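Local structure of methanogen homoaconitase large subunit (Methanocaldococcus jannaschii, 4KP2) at residues L49-D54 against V78-N84; V172-I176 against A205-E211; E292-V297 against P306-V310; G326-L331 against V358-A362. The protein forms, with its small subunit, an iron-sulfur hydro-lyase that dehydrates (R)-homocitrate to cis-homoaconitate and hydrates this to homoisocitrate. All blocks are in the same frame, centred on the assembly; numbering follows the deposited sequence.

Interaction 1: L49-D54 against V78-N84; sequences LAMTHD and VVAFDHN
A50 and T52 join the parallel strand 49-53 to V78, the short axes lying 5.1 Å apart at 22°. V78 N gives A50 O a straight bond of 2.8 Å, and T52 N returns a weak one to V78 O. Both strands belong to a beta-alpha-beta unit linked through helix 57-67. From H53 onward the contact becomes polar. D54 reaches over the loop 82-84: OD1 accepts H83 N at 3.1 Å on its syn side but tilted out of the carboxylate plane, while OD2 takes N84 N at 2.8 Å through its syn lone pair and N84 ND2 from above that plane; N84 OD1 bonds N88 ND2. D54 CG, between backbone N and carbonyl carbon (chi1 57°), aims both oxygens at those amides. H53, its ND1 bonded to G55 N, lays its ring flat on that of H83, centroids 3.5 Å apart and planes within 7°. D82 OD1, met from above its carboxylate plane, holds H83 ND1 at 2.8 Å in the imidazole plane, fixing that ring's rotation. A short aspartate gathers several amide N-H groups, which probably offset the nearness of D54 OD1 to D82 OD1 (3.5 Å). This hydrogen-bonded polar loop presents H83 beside C383, a predicted [4Fe-4S] ligand.

Interaction 2: V172-I176 against A205-E211; sequences VPKTI and ATYMAIE
T175 and I176 pair in parallel with A209 and I210, with short-segment axes 4.6 Å apart and 40° between their directions. A209 N gives a nearly straight bond of 2.7 Å to K174 O, I176 N answers to A209 O at 3.0 Å, and E211 N reaches I176 O from above its carbonyl plane. These bonds join two strands of a beta-alpha-beta unit whose crossover runs through helix 189-200, and a type II turn from A205 leads the chain to M208.

M208 can be followed outward. Its CB lies 3.5 Å from K174 O; CG passes beside K174 CB, the aliphatic root of a lysine whose extended chain leads away. The last torsion bends (chi3 57°), curling CE back until it rests 3.7 Å from I176 CB and equally near I176 N. A flexible thioether suits this partly exposed place, since it can follow the strand backbone. Exchanging M208 for alanine removes CG and CE, which would probably leave I176 CB uncovered and open a gap between it and K174 CB. The side chains of I176 and I210 run side by side, pointing the same way, CG2 of I176 3.6 Å from CD1 of I210.

P173 and T175 lie on the A209 side: P173 CG meets A209 CB, and T175 CG2 touches E211 OE1 at 3.4 Å, while the other oxygen, OE2, is engaged by R177 and Y280. V25 of helix 24-33 packs on both A209 and P173, which a small alanine allows. The chemistry is thus backbone pairing sealed by hydrocarbon, with the one buried carboxylate neutralised, probably, by its arginine.

Interaction 3: E292-V297 against P306-V310; sequences EEQVAV and PISDV
E293 and I307 make the backbone link, just before the weakly bonded strand about 294-296 and beside a weakly formed helical turn about 307-310: I307 N bonds E293 O at 3.0 Å, tilted 22° from the carbonyl plane. Beside it Q294 and P306 form an antiparallel, non-hydrogen-bonded pair, and a proline fits there because no N-H is required of it.

The polar side-chain contact is at the exposed end. S308 OG donates to the syn lone pair of E292 OE2 at 3.1 Å, and E292 OE1 lies over P306 CB. The glutamate chain is extended beyond CG (chi2 -173°), which carries its carboxylate across P306 to the serine. Within the segment, Q294 NE2 folds back to E292 O from above the carbonyl plane.

The apolar contacts lie farther along. V295 CG2 meets I307 CD1 at 3.8 Å, V295 CB lies 4.0 Å from V310 CG2, and V297 CG1 meets V310 CG1 at 3.7 Å. These beta-branched side chains fill the seam between the segments, and Y420 of strand 418-421 packs against both V295 and V297. The contact therefore closes a hairpin connection by hydrophobic packing inside, with the E292-S308 pair at its exposed edge; buried E293 is tied instead to K425 and N438.

Interaction 4: G326-L331 against V358-A362; sequences GRLSDL and VFLQA
V358 fits against the start of helix 328-338, and this is the tightly packed part of the contact. Its CG1, anti to the backbone N (chi1 175°), reaches the peptide at the helix start, 3.6 Å from L328 N and 3.7 Å from G326 O. CD1 of L331 lies 4.0 Å from the same methyl and also approaches A362 CB, which L328 CD2 meets at 4.2 Å. A valine and an alanine suit this buried side because short side chains let helix 356-363 come close; I368 and F371 of helix 367-374 add to the packing around A362 and L331.

The more open side is formed by L328 and Q361, both partly exposed. The amide of Q361 lies along the leucine, NE2 and CD each 3.5 Å from L328 CD1, while its CG touches the same methyl at 3.6 Å. A glutamine serves here because its methylenes pack as hydrocarbon. A glycine in its place would probably uncover L328 CD1 and leave that leucine branch freer to turn.

No hydrogen bond crosses between the segments, so apolar packing alone joins them. The polar work falls to R327, the N-cap residue, whose NH1 links this helix start to the backbone O of C323, a residue predicted to bind the cluster.

Overall arrangement
All four contacts are largely buried, yet they differ in chemistry. Interactions 1 and 2 each join the parallel strands of a beta-alpha-beta unit, in different sheets with centres about 26 Å apart; the first ends in a polar cluster-side loop, the second stays mostly apolar and lies away from the cluster cysteines. Interaction 3, about 34 Å from interaction 1 between centres and across the chain's centre, is the most peripheral, a local connection with a charged, exposed edge at E292. Interaction 4 is apolar packing of a helix start on a helix, without cross-bonds. Interactions 1 and 4, about 20 Å apart between centres, approach the predicted cluster cysteines from different parts of the chain; F359 and L360 of segment 358-362 pack on V372 of the second subunit.

Interaction 1: L49-D54 against V78-N84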
loop_
_atom_site.group_PDB
_atom_site.type_symbol
_atom_site.label_atom_id
_atom_site.label_comp_id
_atom_site.label_asym_id
_atom_site.label_seq_id
_atom_site.Cartn_x
_atom_site.Cartn_y
_atom_site.Cartn_z
ATOM N N LEU A 49 -2.185 16.268 26.297
ATOM C CA LEU A 49 -2.239 15.849 24.902
ATOM C C LEU A 49 -3.302 14.777 24.677
ATOM O O LEU A 49 -3.296 13.736 25.333
ATOM C CB LEU A 49 -0.868 15.334 24.458
ATOM C CG LEU A 49 -0.581 15.293 22.958
ATOM C CD1 LEU A 49 -0.643 16.695 22.378
ATOM C CD2 LEU A 49 0.776 14.660 22.691
ATOM N N ALA A 50 -4.213 15.037 23.744
ATOM C CA ALA A 50 -5.280 14.094 23.425
ATOM C C ALA A 50 -5.237 13.700 21.951
ATOM O O ALA A 50 -5.139 14.557 21.074
ATOM C CB ALA A 50 -6.634 14.686 23.783
ATOM N N MET A 51 -5.313 12.401 21.682
ATOM C CA MET A 51 -5.186 11.903 20.315
ATOM C C MET A 51 -6.112 10.731 19.993
ATOM O O MET A 51 -6.232 9.786 20.772
ATOM C CB MET A 51 -3.730 11.525 20.020
ATOM C CG MET A 51 -3.552 10.562 18.856
ATOM S SD MET A 51 -3.319 8.859 19.400
ATOM C CE MET A 51 -4.398 8.000 18.259
ATOM N N THR A 52 -6.766 10.809 18.838
ATOM C CA THR A 52 -7.573 9.711 18.319
ATOM C C THR A 52 -7.275 9.493 16.838
ATOM O O THR A 52 -7.002 10.444 16.104
ATOM C CB THR A 52 -9.078 9.974 18.498
ATOM O OG1 THR A 52 -9.395 11.292 18.035
ATOM C CG2 THR A 52 -9.472 9.847 19.963
ATOM N N HIS A 53 -7.323 8.238 16.401
ATOM C CA HIS A 53 -7.040 7.910 15.006
ATOM C C HIS A 53 -8.317 7.644 14.210
ATOM O O HIS A 53 -9.421 7.735 14.746
ATOM C CB HIS A 53 -6.086 6.715 14.910
ATOM C CG HIS A 53 -6.559 5.499 15.647
ATOM N ND1 HIS A 53 -7.517 4.647 15.140
ATOM C CD2 HIS A 53 -6.203 4.991 16.850
ATOM C CE1 HIS A 53 -7.731 3.668 16.000
ATOM N NE2 HIS A 53 -6.947 3.853 17.047
ATOM N N ASP A 54 -8.155 7.308 12.932
ATOM C CA ASP A 54 -9.284 7.134 12.017
ATOM C C ASP A 54 -10.283 6.067 12.462
ATOM O O ASP A 54 -11.426 6.051 12.009
ATOM C CB ASP A 54 -8.785 6.823 10.603
ATOM C CG ASP A 54 -7.894 5.599 10.554
ATOM O OD1 ASP A 54 -7.130 5.379 11.517
ATOM O OD2 ASP A 54 -7.957 4.855 9.552
ATOM N N VAL A 78 -4.754 16.065 18.794
ATOM C CA VAL A 78 -4.079 15.574 17.598
ATOM C C VAL A 78 -4.882 14.466 16.919
ATOM O O VAL A 78 -5.313 13.514 17.567
ATOM C CB VAL A 78 -2.666 15.045 17.925
ATOM C CG1 VAL A 78 -2.014 14.451 16.684
ATOM C CG2 VAL A 78 -1.801 16.155 18.509
ATOM N N VAL A 79 -5.084 14.597 15.613
ATOM C CA VAL A 79 -5.777 13.575 14.838
ATOM C C VAL A 79 -4.894 13.071 13.701
ATOM O O VAL A 79 -4.367 13.860 12.918
ATOM C CB VAL A 79 -7.102 14.103 14.256
ATOM C CG1 VAL A 79 -7.788 13.024 13.433
ATOM C CG2 VAL A 79 -8.015 14.585 15.371
ATOM N N ALA A 80 -4.732 11.754 13.616
ATOM C CA ALA A 80 -3.887 11.156 12.588
ATOM C C ALA A 80 -4.480 9.866 12.025
ATOM O O ALA A 80 -4.843 8.957 12.773
ATOM C CB ALA A 80 -2.490 10.904 13.134
ATOM N N PHE A 81 -4.572 9.795 10.701
ATOM C CA PHE A 81 -5.083 8.606 10.029
ATOM C C PHE A 81 -3.940 7.639 9.755
ATOM O O PHE A 81 -2.934 8.017 9.152
ATOM C CB PHE A 81 -5.769 8.979 8.711
ATOM C CG PHE A 81 -6.971 9.867 8.875
ATOM C CD1 PHE A 81 -7.563 10.046 10.116
ATOM C CD2 PHE A 81 -7.513 10.522 7.782
ATOM C CE1 PHE A 81 -8.667 10.862 10.262
ATOM C CE2 PHE A 81 -8.618 11.339 7.923
ATOM C CZ PHE A 81 -9.195 11.510 9.163
ATOM N N ASP A 82 -4.093 6.393 10.191
ATOM C CA ASP A 82 -3.025 5.412 10.036
ATOM C C ASP A 82 -3.534 3.974 9.960
ATOM O O ASP A 82 -2.945 3.138 9.277
ATOM C CB ASP A 82 -2.010 5.547 11.173
ATOM C CG ASP A 82 -2.616 5.248 12.531
ATOM O OD1 ASP A 82 -3.826 5.497 12.715
ATOM O OD2 ASP A 82 -1.879 4.763 13.416
ATOM N N HIS A 83 -4.623 3.690 10.666
ATOM C CA HIS A 83 -5.149 2.332 10.745
ATOM C C HIS A 83 -5.681 1.818 9.410
ATOM O O HIS A 83 -5.432 0.671 9.035
ATOM C CB HIS A 83 -6.243 2.242 11.811
ATOM C CG HIS A 83 -5.718 2.141 13.208
ATOM N ND1 HIS A 83 -4.844 3.061 13.746
ATOM C CD2 HIS A 83 -5.946 1.225 14.179
ATOM C CE1 HIS A 83 -4.555 2.717 14.987
ATOM N NE2 HIS A 83 -5.210 1.606 15.275
ATOM N N ASN A 84 -6.416 2.666 8.699
ATOM C CA ASN A 84 -7.048 2.265 7.448
ATOM C C ASN A 84 -6.687 3.189 6.293
ATOM O O ASN A 84 -7.562 3.810 5.687
ATOM C CB ASN A 84 -8.568 2.213 7.619
ATOM C CG ASN A 84 -8.998 1.304 8.755
ATOM O OD1 ASN A 84 -9.247 0.116 8.553
ATOM N ND2 ASN A 84 -9.085 1.860 9.959
#

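Interaction 2: V172-I176 against A205-E211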
loop_
_atom_site.group_PDB
_atom_site.type_symbol
_atom_site.label_atom_id
_atom_site.label_comp_id
_atom_site.label_asym_id
_atom_site.label_seq_id
_atom_site.Cartn_x
_atom_site.Cartn_y
_atom_site.Cartn_z
ATOM N N VAL A 172 -4.050 6.525 40.641
ATOM C CA VAL A 172 -2.596 6.403 40.589
ATOM C C VAL A 172 -2.180 4.949 40.770
ATOM O O VAL A 172 -2.401 4.361 41.829
ATOM C CB VAL A 172 -1.909 7.269 41.657
ATOM C CG1 VAL A 172 -0.396 7.132 41.555
ATOM C CG2 VAL A 172 -2.327 8.722 41.512
ATOM N N PRO A 173 -1.578 4.366 39.725
ATOM C CA PRO A 173 -1.268 2.935 39.683
ATOM C C PRO A 173 -0.049 2.567 40.514
ATOM O O PRO A 173 0.775 3.425 40.830
ATOM C CB PRO A 173 -0.970 2.699 38.203
ATOM C CG PRO A 173 -0.389 3.992 37.747
ATOM C CD PRO A 173 -1.128 5.064 38.507
ATOM N N LYS A 174 0.050 1.290 40.869
ATOM C CA LYS A 174 1.249 0.765 41.501
ATOM C C LYS A 174 2.304 0.576 40.421
ATOM O O LYS A 174 1.983 0.550 39.232
ATOM C CB LYS A 174 0.950 -0.561 42.201
ATOM C CG LYS A 174 -0.084 -0.450 43.314
ATOM C CD LYS A 174 -0.416 -1.811 43.905
ATOM C CE LYS A 174 -1.456 -1.699 45.009
ATOM N NZ LYS A 174 -1.824 -3.034 45.556
ATOM N N THR A 175 3.562 0.450 40.829
ATOM C CA THR A 175 4.652 0.378 39.864
ATOM C C THR A 175 5.512 -0.872 40.006
ATOM O O THR A 175 6.182 -1.069 41.019
ATOM C CB THR A 175 5.560 1.617 39.955
ATOM O OG1 THR A 175 4.815 2.786 39.592
ATOM C CG2 THR A 175 6.748 1.471 39.021
ATOM N N ILE A 176 5.489 -1.712 38.977
ATOM C CA ILE A 176 6.412 -2.834 38.894
ATOM C C ILE A 176 7.701 -2.368 38.219
ATOM O O ILE A 176 7.736 -2.112 37.013
ATOM C CB ILE A 176 5.783 -4.037 38.152
ATOM C CG1 ILE A 176 6.860 -5.011 37.663
ATOM C CG2 ILE A 176 4.922 -3.562 36.997
ATOM C CD1 ILE A 176 7.543 -5.781 38.767
ATOM N N ALA A 205 0.822 -7.547 35.222
ATOM C CA ALA A 205 1.041 -6.122 35.432
ATOM C C ALA A 205 -0.265 -5.344 35.332
ATOM O O ALA A 205 -0.258 -4.132 35.121
ATOM C CB ALA A 205 2.054 -5.592 34.432
ATOM N N THR A 206 -1.382 -6.047 35.488
ATOM C CA THR A 206 -2.700 -5.435 35.370
ATOM C C THR A 206 -2.919 -4.385 36.456
ATOM O O THR A 206 -2.514 -4.572 37.604
ATOM C CB THR A 206 -3.821 -6.491 35.430
ATOM O OG1 THR A 206 -3.453 -7.626 34.637
ATOM C CG2 THR A 206 -5.127 -5.915 34.904
ATOM N N TYR A 207 -3.547 -3.275 36.070
ATOM C CA TYR A 207 -3.795 -2.140 36.960
ATOM C C TYR A 207 -2.504 -1.526 37.500
ATOM O O TYR A 207 -2.520 -0.833 38.517
ATOM C CB TYR A 207 -4.706 -2.533 38.130
ATOM C CG TYR A 207 -5.870 -3.423 37.755
ATOM C CD1 TYR A 207 -6.912 -2.946 36.969
ATOM C CD2 TYR A 207 -5.936 -4.736 38.205
ATOM C CE1 TYR A 207 -7.980 -3.756 36.630
ATOM C CE2 TYR A 207 -6.999 -5.552 37.873
ATOM C CZ TYR A 207 -8.018 -5.059 37.085
ATOM O OH TYR A 207 -9.079 -5.869 36.751
ATOM N N MET A 208 -1.390 -1.778 36.820
ATOM C CA MET A 208 -0.092 -1.304 37.288
ATOM C C MET A 208 0.714 -0.647 36.174
ATOM O O MET A 208 0.420 -0.826 34.992
ATOM C CB MET A 208 0.707 -2.456 37.901
ATOM C CG MET A 208 0.065 -3.078 39.129
ATOM S SD MET A 208 0.999 -4.486 39.751
ATOM C CE MET A 208 2.598 -3.728 40.025
ATOM N N ALA A 209 1.734 0.110 36.564
ATOM C CA ALA A 209 2.589 0.804 35.610
ATOM C C ALA A 209 3.962 0.148 35.523
ATOM O O ALA A 209 4.471 -0.379 36.512
ATOM C CB ALA A 209 2.725 2.269 35.991
ATOM N N ILE A 210 4.558 0.189 34.336
ATOM C CA ILE A 210 5.872 -0.401 34.120
ATOM C C ILE A 210 6.956 0.668 34.140
ATOM O O ILE A 210 6.875 1.660 33.417
ATOM C CB ILE A 210 5.946 -1.138 32.772
ATOM C CG1 ILE A 210 4.703 -2.004 32.556
ATOM C CG2 ILE A 210 7.210 -1.979 32.699
ATOM C CD1 ILE A 210 4.664 -3.240 33.419
ATOM N N GLU A 211 7.974 0.465 34.970
ATOM C CA GLU A 211 9.087 1.402 35.047
ATOM C C GLU A 211 10.397 0.730 34.658
ATOM O O GLU A 211 10.966 -0.040 35.433
ATOM C CB GLU A 211 9.197 1.995 36.452
ATOM C CG GLU A 211 10.345 2.975 36.624
ATOM C CD GLU A 211 10.338 3.654 37.979
ATOM O OE1 GLU A 211 9.267 3.687 38.622
ATOM O OE2 GLU A 211 11.403 4.152 38.403
#

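Interaction 3: E292-V297 against P306-V310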
loop_
_atom_site.group_PDB
_atom_site.type_symbol
_atom_site.label_atom_id
_atom_site.label_comp_id
_atom_site.label_asym_id
_atom_site.label_seq_id
_atom_site.Cartn_x
_atom_site.Cartn_y
_atom_site.Cartn_z
ATOM N N GLU A 292 19.635 -15.546 24.260
ATOM C CA GLU A 292 19.388 -15.743 22.838
ATOM C C GLU A 292 18.358 -14.739 22.341
ATOM O O GLU A 292 17.735 -14.032 23.134
ATOM C CB GLU A 292 18.887 -17.163 22.566
ATOM C CG GLU A 292 19.859 -18.262 22.959
ATOM C CD GLU A 292 19.392 -19.635 22.509
ATOM O OE1 GLU A 292 19.004 -20.447 23.376
ATOM O OE2 GLU A 292 19.412 -19.901 21.289
ATOM N N GLU A 293 18.181 -14.679 21.026
ATOM C CA GLU A 293 17.161 -13.824 20.434
ATOM C C GLU A 293 15.771 -14.405 20.677
ATOM O O GLU A 293 15.619 -15.612 20.865
ATOM C CB GLU A 293 17.428 -13.620 18.943
ATOM C CG GLU A 293 18.491 -12.572 18.655
ATOM C CD GLU A 293 19.298 -12.883 17.414
ATOM O OE1 GLU A 293 20.104 -13.835 17.458
ATOM O OE2 GLU A 293 19.128 -12.177 16.397
ATOM N N GLN A 294 14.759 -13.545 20.671
ATOM C CA GLN A 294 13.429 -13.939 21.124
ATOM C C GLN A 294 12.360 -13.899 20.030
ATOM O O GLN A 294 12.210 -12.900 19.327
ATOM C CB GLN A 294 13.004 -13.063 22.305
ATOM C CG GLN A 294 14.021 -13.008 23.438
ATOM C CD GLN A 294 14.237 -14.352 24.105
ATOM O OE1 GLN A 294 13.386 -14.832 24.857
ATOM N NE2 GLN A 294 15.381 -14.969 23.835
ATOM N N VAL A 295 11.622 -14.999 19.899
ATOM C CA VAL A 295 10.487 -15.085 18.983
ATOM C C VAL A 295 9.233 -15.600 19.695
ATOM O O VAL A 295 9.209 -16.730 20.184
ATOM C CB VAL A 295 10.792 -16.013 17.794
ATOM C CG1 VAL A 295 9.540 -16.230 16.953
ATOM C CG2 VAL A 295 11.921 -15.442 16.950
ATOM N N ALA A 296 8.193 -14.771 19.744
ATOM C CA ALA A 296 6.951 -15.137 20.422
ATOM C C ALA A 296 6.068 -16.042 19.565
ATOM O O ALA A 296 5.819 -15.753 18.396
ATOM C CB ALA A 296 6.186 -13.891 20.841
ATOM N N VAL A 297 5.592 -17.131 20.162
ATOM C CA VAL A 297 4.773 -18.108 19.453
ATOM C C VAL A 297 3.282 -17.899 19.740
ATOM O O VAL A 297 2.925 -17.310 20.763
ATOM C CB VAL A 297 5.188 -19.552 19.821
ATOM C CG1 VAL A 297 6.684 -19.738 19.617
ATOM C CG2 VAL A 297 4.794 -19.879 21.254
ATOM N N PRO A 306 13.372 -19.394 23.107
ATOM C CA PRO A 306 14.559 -18.852 22.434
ATOM C C PRO A 306 14.612 -19.263 20.964
ATOM O O PRO A 306 13.986 -20.254 20.586
ATOM C CB PRO A 306 15.723 -19.474 23.218
ATOM C CG PRO A 306 15.130 -20.642 23.946
ATOM C CD PRO A 306 13.729 -20.236 24.260
ATOM N N ILE A 307 15.348 -18.506 20.155
ATOM C CA ILE A 307 15.399 -18.717 18.707
ATOM C C ILE A 307 15.772 -20.152 18.321
ATOM O O ILE A 307 15.382 -20.643 17.260
ATOM C CB ILE A 307 16.362 -17.706 18.032
ATOM C CG1 ILE A 307 16.290 -17.812 16.506
ATOM C CG2 ILE A 307 17.787 -17.905 18.527
ATOM C CD1 ILE A 307 14.915 -17.555 15.944
ATOM N N SER A 308 16.503 -20.828 19.200
ATOM C CA SER A 308 16.930 -22.199 18.954
ATOM C C SER A 308 15.776 -23.193 19.077
ATOM O O SER A 308 15.865 -24.318 18.587
ATOM C CB SER A 308 18.050 -22.586 19.921
ATOM O OG SER A 308 17.624 -22.468 21.268
ATOM N N ASP A 309 14.693 -22.774 19.725
ATOM C CA ASP A 309 13.567 -23.670 19.971
ATOM C C ASP A 309 12.466 -23.576 18.916
ATOM O O ASP A 309 11.555 -24.404 18.896
ATOM C CB ASP A 309 12.982 -23.424 21.362
ATOM C CG ASP A 309 13.832 -24.020 22.464
ATOM O OD1 ASP A 309 15.007 -24.349 22.198
ATOM O OD2 ASP A 309 13.323 -24.156 23.597
ATOM N N VAL A 310 12.546 -22.571 18.050
ATOM C CA VAL A 310 11.546 -22.401 17.000
ATOM C C VAL A 310 12.182 -22.296 15.619
ATOM O O VAL A 310 11.501 -22.006 14.635
ATOM C CB VAL A 310 10.668 -21.157 17.244
ATOM C CG1 VAL A 310 9.868 -21.315 18.528
ATOM C CG2 VAL A 310 11.525 -19.902 17.288
#

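Interaction 4: G326-L331 against V358-A362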
loop_
_atom_site.group_PDB
_atom_site.type_symbol
_atom_site.label_atom_id
_atom_site.label_comp_id
_atom_site.label_asym_id
_atom_site.label_seq_id
_atom_site.Cartn_x
_atom_site.Cartn_y
_atom_site.Cartn_z
ATOM N N GLY A 326 9.005 0.106 13.273
ATOM C CA GLY A 326 8.786 0.673 11.957
ATOM C C GLY A 326 9.646 1.891 11.692
ATOM O O GLY A 326 9.524 2.534 10.650
ATOM N N ARG A 327 10.521 2.210 12.639
ATOM C CA ARG A 327 11.380 3.379 12.519
ATOM C C ARG A 327 12.578 3.116 11.612
ATOM O O ARG A 327 12.724 2.025 11.061
ATOM C CB ARG A 327 11.832 3.851 13.902
ATOM C CG ARG A 327 10.726 4.517 14.703
ATOM C CD ARG A 327 11.061 4.573 16.180
ATOM N NE ARG A 327 11.015 3.249 16.796
ATOM C CZ ARG A 327 9.910 2.691 17.280
ATOM N NH1 ARG A 327 8.755 3.340 17.217
ATOM N NH2 ARG A 327 9.957 1.483 17.824
ATOM N N LEU A 328 13.429 4.128 11.463
ATOM C CA LEU A 328 14.567 4.064 10.554
ATOM C C LEU A 328 15.533 2.940 10.919
ATOM O O LEU A 328 15.968 2.179 10.054
ATOM C CB LEU A 328 15.315 5.399 10.551
ATOM C CG LEU A 328 15.749 5.973 9.200
ATOM C CD1 LEU A 328 16.736 7.110 9.404
ATOM C CD2 LEU A 328 16.345 4.900 8.304
ATOM N N SER A 329 15.867 2.850 12.203
ATOM C CA SER A 329 16.820 1.857 12.686
ATOM C C SER A 329 16.343 0.434 12.413
ATOM O O SER A 329 17.146 -0.454 12.129
ATOM C CB SER A 329 17.068 2.047 14.182
ATOM O OG SER A 329 15.863 1.931 14.918
ATOM N N ASP A 330 15.034 0.227 12.496
ATOM C CA ASP A 330 14.450 -1.087 12.253
ATOM C C ASP A 330 14.546 -1.460 10.777
ATOM O O ASP A 330 14.825 -2.609 10.432
ATOM C CB ASP A 330 12.991 -1.118 12.713
ATOM C CG ASP A 330 12.835 -0.759 14.178
ATOM O OD1 ASP A 330 13.010 -1.653 15.032
ATOM O OD2 ASP A 330 12.533 0.417 14.476
ATOM N N LEU A 331 14.314 -0.480 9.910
ATOM C CA LEU A 331 14.355 -0.705 8.469
ATOM C C LEU A 331 15.777 -0.964 7.982
ATOM O O LEU A 331 16.022 -1.907 7.230
ATOM C CB LEU A 331 13.756 0.487 7.721
ATOM C CG LEU A 331 12.274 0.776 7.961
ATOM C CD1 LEU A 331 11.837 2.003 7.177
ATOM C CD2 LEU A 331 11.430 -0.429 7.587
ATOM N N VAL A 358 10.162 9.107 8.322
ATOM C CA VAL A 358 10.957 7.885 8.283
ATOM C C VAL A 358 11.042 7.347 6.859
ATOM O O VAL A 358 12.097 6.893 6.417
ATOM C CB VAL A 358 10.362 6.803 9.208
ATOM C CG1 VAL A 358 11.126 5.494 9.070
ATOM C CG2 VAL A 358 10.371 7.281 10.652
ATOM N N PHE A 359 9.922 7.416 6.145
ATOM C CA PHE A 359 9.850 6.985 4.754
ATOM C C PHE A 359 10.854 7.761 3.907
ATOM O O PHE A 359 11.644 7.173 3.170
ATOM C CB PHE A 359 8.433 7.209 4.214
ATOM C CG PHE A 359 8.117 6.429 2.965
ATOM C CD1 PHE A 359 9.064 5.612 2.368
ATOM C CD2 PHE A 359 6.861 6.518 2.384
ATOM C CE1 PHE A 359 8.767 4.902 1.220
ATOM C CE2 PHE A 359 6.557 5.810 1.237
ATOM C CZ PHE A 359 7.512 5.001 0.655
ATOM N N LEU A 360 10.821 9.084 4.029
ATOM C CA LEU A 360 11.655 9.963 3.216
ATOM C C LEU A 360 13.150 9.749 3.433
ATOM O O LEU A 360 13.911 9.618 2.472
ATOM C CB LEU A 360 11.291 11.426 3.473
ATOM C CG LEU A 360 9.963 11.882 2.872
ATOM C CD1 LEU A 360 9.653 13.315 3.271
ATOM C CD2 LEU A 360 10.012 11.743 1.361
ATOM N N GLN A 361 13.571 9.715 4.693
ATOM C CA GLN A 361 14.987 9.572 5.010
ATOM C C GLN A 361 15.497 8.160 4.739
ATOM O O GLN A 361 16.705 7.925 4.707
ATOM C CB GLN A 361 15.263 9.985 6.458
ATOM C CG GLN A 361 14.476 9.205 7.492
ATOM C CD GLN A 361 14.559 9.836 8.868
ATOM O OE1 GLN A 361 15.144 10.906 9.037
ATOM N NE2 GLN A 361 13.971 9.176 9.859
ATOM N N ALA A 362 14.575 7.223 4.544
ATOM C CA ALA A 362 14.942 5.864 4.168
ATOM C C ALA A 362 14.938 5.725 2.649
ATOM O O ALA A 362 15.511 4.785 2.098
ATOM C CB ALA A 362 14.000 4.859 4.802
#